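Local coordinates for polymerase nucleotidyl transferase domain-containing protein (Archaeoglobus fulgidus, PDB 1YLQ), which probably transfers nucleotidyl groups, as a small protein built on the nucleotidyltransferase domain, at residues Ile38-Val43 against Phe69-Leu74. Sequence-based numbering, arbitrary orientation.
Sequences IDVAIV and FEFHIL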
loop_
_atom_site.group_PDB
_atom_site.type_symbol
_atom_site.label_atom_id
_atom_site.label_comp_id
_atom_site.label_asym_id
_atom_site.label_seq_id
_atom_site.Cartn_x
_atom_site.Cartn_y
_atom_site.Cartn_z
ATOM N N ILE A 38 -4.412 2.322 0.369
ATOM C CA ILE A 38 -4.622 1.458 1.519
ATOM C C ILE A 38 -5.386 2.323 2.545
ATOM O O ILE A 38 -4.907 3.399 2.977
ATOM C CB ILE A 38 -3.302 0.896 2.105
ATOM C CG1 ILE A 38 -2.515 0.112 1.041
ATOM C CG2 ILE A 38 -3.580 0.009 3.372
ATOM C CD1 ILE A 38 -1.055 -0.232 1.497
ATOM N N ASP A 39 -6.603 1.910 2.861
ATOM C CA ASP A 39 -7.278 2.431 4.084
ATOM C C ASP A 39 -6.878 1.551 5.266
ATOM O O ASP A 39 -6.743 0.327 5.130
ATOM C CB ASP A 39 -8.773 2.426 3.919
ATOM C CG ASP A 39 -9.227 3.406 2.873
ATOM O OD1 ASP A 39 -9.135 4.630 3.143
ATOM O OD2 ASP A 39 -9.586 2.950 1.749
ATOM N N VAL A 40 -6.640 2.189 6.400
ATOM C CA VAL A 40 -6.250 1.497 7.641
ATOM C C VAL A 40 -7.226 1.911 8.725
ATOM O O VAL A 40 -7.220 3.055 9.178
ATOM C CB VAL A 40 -4.858 1.897 8.094
ATOM C CG1 VAL A 40 -4.397 0.992 9.267
ATOM C CG2 VAL A 40 -3.834 1.762 6.962
ATOM N N ALA A 41 -8.070 0.992 9.152
ATOM C CA ALA A 41 -8.981 1.303 10.270
ATOM C C ALA A 41 -8.333 0.748 11.546
ATOM O O ALA A 41 -7.943 -0.420 11.596
ATOM C CB ALA A 41 -10.329 0.717 10.020
ATOM N N ILE A 42 -8.152 1.612 12.541
ATOM C CA ILE A 42 -7.603 1.219 13.819
ATOM C C ILE A 42 -8.717 1.391 14.852
ATOM O O ILE A 42 -9.204 2.494 15.072
ATOM C CB ILE A 42 -6.352 2.050 14.140
ATOM C CG1 ILE A 42 -5.360 1.937 12.951
ATOM C CG2 ILE A 42 -5.718 1.591 15.574
ATOM C CD1 ILE A 42 -4.159 2.785 13.060
ATOM N N VAL A 43 -9.146 0.291 15.467
ATOM C CA VAL A 43 -10.460 0.225 16.065
ATOM C C VAL A 43 -10.337 -0.198 17.526
ATOM O O VAL A 43 -9.779 -1.249 17.829
ATOM C CB VAL A 43 -11.345 -0.823 15.334
ATOM C CG1 VAL A 43 -12.710 -0.954 16.005
ATOM C CG2 VAL A 43 -11.462 -0.493 13.778
ATOM N N PHE A 69 -1.247 5.489 2.883
ATOM C CA PHE A 69 -2.221 5.142 3.967
ATOM C C PHE A 69 -3.248 6.228 4.298
ATOM O O PHE A 69 -2.911 7.399 4.419
ATOM C CB PHE A 69 -1.490 4.723 5.269
ATOM C CG PHE A 69 -0.464 3.616 5.069
ATOM C CD1 PHE A 69 -0.852 2.340 4.753
ATOM C CD2 PHE A 69 0.890 3.882 5.182
ATOM C CE1 PHE A 69 0.131 1.322 4.554
ATOM C CE2 PHE A 69 1.865 2.886 4.972
ATOM C CZ PHE A 69 1.485 1.616 4.680
ATOM N N GLU A 70 -4.504 5.852 4.428
ATOM C CA GLU A 70 -5.535 6.766 4.927
ATOM C C GLU A 70 -5.973 6.113 6.218
ATOM O O GLU A 70 -6.406 4.989 6.188
ATOM C CB GLU A 70 -6.699 6.934 3.904
ATOM C CG GLU A 70 -7.875 7.832 4.410
ATOM C CD GLU A 70 -8.963 8.125 3.347
ATOM O OE1 GLU A 70 -8.642 8.689 2.274
ATOM O OE2 GLU A 70 -10.172 7.865 3.625
ATOM N N PHE A 71 -5.809 6.795 7.362
ATOM C CA PHE A 71 -6.062 6.195 8.671
ATOM C C PHE A 71 -7.474 6.589 9.113
ATOM O O PHE A 71 -7.861 7.724 8.862
ATOM C CB PHE A 71 -5.021 6.736 9.697
ATOM C CG PHE A 71 -3.622 6.243 9.431
ATOM C CD1 PHE A 71 -3.240 4.951 9.813
ATOM C CD2 PHE A 71 -2.703 7.062 8.765
ATOM C CE1 PHE A 71 -1.915 4.451 9.538
ATOM C CE2 PHE A 71 -1.378 6.582 8.469
ATOM C CZ PHE A 71 -1.004 5.290 8.879
ATOM N N HIS A 72 -8.196 5.675 9.766
ATOM C CA HIS A 72 -9.531 5.904 10.296
ATOM C C HIS A 72 -9.448 5.356 11.705
ATOM O O HIS A 72 -9.177 4.171 11.897
ATOM C CB HIS A 72 -10.588 5.157 9.458
ATOM C CG HIS A 72 -10.583 5.597 8.020
ATOM N ND1 HIS A 72 -9.898 4.928 7.028
ATOM C CD2 HIS A 72 -11.130 6.677 7.432
ATOM C CE1 HIS A 72 -10.080 5.544 5.878
ATOM N NE2 HIS A 72 -10.788 6.634 6.106
ATOM N N ILE A 73 -9.602 6.237 12.674
ATOM C CA ILE A 73 -9.408 5.902 14.094
ATOM C C ILE A 73 -10.798 5.793 14.612
ATOM O O ILE A 73 -11.534 6.792 14.653
ATOM C CB ILE A 73 -8.629 7.055 14.787
ATOM C CG1 ILE A 73 -7.313 7.384 13.981
ATOM C CG2 ILE A 73 -8.379 6.732 16.293
ATOM C CD1 ILE A 73 -6.431 6.021 13.597
ATOM N N LEU A 74 -11.215 4.577 14.973
ATOM C CA LEU A 74 -12.633 4.319 15.169
ATOM C C LEU A 74 -12.951 3.562 16.473
ATOM O O LEU A 74 -12.202 2.698 16.847
ATOM C CB LEU A 74 -13.108 3.443 14.005
ATOM C CG LEU A 74 -12.914 3.961 12.611
ATOM C CD1 LEU A 74 -13.367 2.879 11.581
ATOM C CD2 LEU A 74 -13.726 5.270 12.467
#
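The carbonyl of I38 takes the N-H of E70, the first of five backbone hydrogen bonds joining parallel strands 38-43 and 69-74. V40 O and I42 O likewise accept from H72 N and L74 N respectively, while V40 N and I42 N give to E70 O and H72 O respectively; the straightest bond, from L74 N to I42 O, bends only to 171°. CA-H...O contacts lie between the rungs, the shortest from V43 CA to L74 O at 3.1 Å.

On the face of D39, A41 and V43, the polar end gathers D39, E70 and H72. H72 NE2 gives a bent hydrogen bond (132°) within 69-74 to E70 OE2, 2.8 Å away, which accepts it with its anti lone pair. D39 OD1 lies in the plane of the imidazole, at its edge, 3.0 Å from H72 CE1. The ring reaches both acids because its CG sits beside the backbone N (chi1 -60°). D39 OD1 and E70 OE2, both acceptors, stand 3.4 Å apart. A leucine in place of H72 would probably leave the E70 carboxylate without this donor and freer to turn. A sulfate, probably from the crystallisation liquor, lies close to both carboxylates, consistent with the active-site side of a nucleotidyltransferase fold. Further along, small A41 leaves room for L74 CD1, 4.0 Å from its CB.

The face of I38, V40 and I42 is apolar. I38 CD1 approaches F69 CE1 at 3.6 Å, V40 CG2 leans on F69 CD1, and I42 CD1 meets both F71 CD1 and I73 CD1. Beta-branched residues favour the extended backbone, and their methyls pack against the broad phenyl rings.

Helix 50-63 completes the beta-alpha-beta crossover between these strands. Helix 3-14 packs on I42 and, through I7, on F69 and F71; W79 of helix 76-83 covers A41, V43 and L74, and strand 19-23 pairs antiparallel with the other edge of 38-43.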